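Local atomic coordinates of mandelate racemase/muconate lactonizing enzyme-like protein (Roseovarius sp. TM1035, PDB entry 3RCY), a protein that probably acts as a magnesium-dependent isomerase of the enolase superfamily, related to mandelate racemase and muconate lactonizing enzyme, with its own substrate not established. Residues A[69-72]-A[73-76]. Residues are numbered along the deposited sequence; the frame is centred on the assembly and turned at random.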
loop_
_atom_site.group_PDB
_atom_site.type_symbol
_atom_site.label_atom_id
_atom_site.label_comp_id
_atom_site.label_asym_id
_atom_site.label_seq_id
_atom_site.Cartn_x
_atom_site.Cartn_y
_atom_site.Cartn_z
ATOM N N GLU A 69 -41.381 15.472 -2.220
ATOM C CA GLU A 69 -40.206 16.076 -1.574
ATOM C C GLU A 69 -39.280 15.022 -0.958
ATOM O O GLU A 69 -38.075 15.250 -0.818
ATOM C CB GLU A 69 -40.631 17.044 -0.459
ATOM C CG GLU A 69 -41.233 18.357 -0.930
ATOM C CD GLU A 69 -41.732 19.218 0.228
ATOM O OE1 GLU A 69 -41.966 18.668 1.330
ATOM O OE2 GLU A 69 -41.893 20.445 0.033
ATOM N N ASN A 70 -39.837 13.870 -0.586
ATOM C CA ASN A 70 -39.094 12.902 0.225
ATOM C C ASN A 70 -38.238 11.957 -0.606
ATOM O O ASN A 70 -38.424 10.735 -0.593
ATOM C CB ASN A 70 -40.029 12.165 1.188
ATOM C CG ASN A 70 -40.619 13.097 2.241
ATOM O OD1 ASN A 70 -40.041 14.138 2.548
ATOM N ND2 ASN A 70 -41.776 12.734 2.783
ATOM N N ILE A 71 -37.299 12.561 -1.329
ATOM C CA ILE A 71 -36.444 11.877 -2.305
ATOM C C ILE A 71 -35.407 10.967 -1.626
ATOM O O ILE A 71 -35.133 9.861 -2.114
ATOM C CB ILE A 71 -35.743 12.923 -3.234
ATOM C CG1 ILE A 71 -36.780 13.779 -3.985
ATOM C CG2 ILE A 71 -34.760 12.264 -4.205
ATOM C CD1 ILE A 71 -37.463 13.096 -5.152
ATOM N N GLU A 72 -34.836 11.427 -0.510
ATOM C CA GLU A 72 -33.882 10.622 0.255
ATOM C C GLU A 72 -34.564 9.354 0.758
ATOM O O GLU A 72 -34.026 8.250 0.636
ATOM C CB GLU A 72 -33.325 11.398 1.465
ATOM C CG GLU A 72 -32.450 12.592 1.140
ATOM C CD GLU A 72 -30.957 12.258 1.053
ATOM O OE1 GLU A 72 -30.563 11.082 1.248
ATOM O OE2 GLU A 72 -30.176 13.188 0.780
ATOM N N LEU A 73 -35.753 9.537 1.329
ATOM C CA LEU A 73 -36.520 8.446 1.920
ATOM C C LEU A 73 -36.930 7.421 0.866
ATOM O O LEU A 73 -36.762 6.218 1.066
ATOM C CB LEU A 73 -37.753 8.985 2.654
ATOM C CG LEU A 73 -38.680 7.938 3.308
ATOM C CD1 LEU A 73 -37.946 7.064 4.323
ATOM C CD2 LEU A 73 -39.877 8.614 3.963
ATOM N N MET A 74 -37.462 7.900 -0.251
ATOM C CA MET A 74 -37.921 6.994 -1.302
ATOM C C MET A 74 -36.761 6.199 -1.896
ATOM O O MET A 74 -36.907 5.003 -2.152
ATOM C CB MET A 74 -38.725 7.732 -2.377
ATOM C CG MET A 74 -40.073 8.219 -1.839
ATOM S SD MET A 74 -41.177 8.823 -3.116
ATOM C CE MET A 74 -40.487 10.454 -3.382
ATOM N N PHE A 75 -35.605 6.842 -2.069
ATOM C CA PHE A 75 -34.415 6.101 -2.472
ATOM C C PHE A 75 -34.078 4.985 -1.472
ATOM O O PHE A 75 -33.904 3.829 -1.875
ATOM C CB PHE A 75 -33.194 7.000 -2.719
ATOM C CG PHE A 75 -31.949 6.219 -3.079
ATOM C CD1 PHE A 75 -31.707 5.839 -4.398
ATOM C CD2 PHE A 75 -31.047 5.826 -2.087
ATOM C CE1 PHE A 75 -30.570 5.087 -4.727
ATOM C CE2 PHE A 75 -29.918 5.084 -2.401
ATOM C CZ PHE A 75 -29.674 4.715 -3.723
ATOM N N ARG A 76 -34.014 5.316 -0.184
ATOM C CA ARG A 76 -33.700 4.313 0.842
ATOM C C ARG A 76 -34.668 3.129 0.828
ATOM O O ARG A 76 -34.249 1.988 0.999
ATOM C CB ARG A 76 -33.662 4.914 2.255
ATOM C CG ARG A 76 -32.535 5.940 2.540
ATOM C CD ARG A 76 -31.141 5.466 2.105
ATOM N NE ARG A 76 -30.771 4.167 2.675
ATOM C CZ ARG A 76 -29.575 3.600 2.543
ATOM N NH1 ARG A 76 -28.608 4.221 1.859
ATOM N NH2 ARG A 76 -29.346 2.404 3.093
#
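M74 folds back along the first turn of helix 71-80 and lays its side chain against the carbonyl of N70. The backbone N of M74 donates to N70 O at 3.0 Å, nearly straight, with an N-H...O angle of 160°. The same oxygen is flanked by M74 CG at 3.3 Å. With CG anti to its own carbonyl carbon and the chain bent at its last torsion (chi3 -79°), the thioether curls round until M74 CE sits 3.5 Å from N70 O. That methyl also meets I71 CD1, loosely, at 4.4 Å. Shortened to an alanine here, the side chain would lose CG, SD and CE, which is likely to leave the N70 carbonyl less shielded and I71 CD1 without that methyl. Two residues further along, R76 repeats the pattern: its N donates to E72 O, and R76 CG lies 3.3 Å from that oxygen. Between them F75 N bonds to I71 O.

N70 occupies the N-cap but makes no capping bond with its amide; ND2 turns instead to E66, and OD1 accepts from the backbone N of K121 in a second subunit. E72 OE1 forms a salt bridge with K296, while OE2 accepts from W292 NE1 and pairs with K295 of that second subunit; R76 NE reaches L175 O of a third. Thus ordinary i to i+4 bonding builds the turn, and its polar side chains bond to E66 just before the helix, to helix 290-302 and to two other subunits, tying this N-terminal-domain helix into the oligomer.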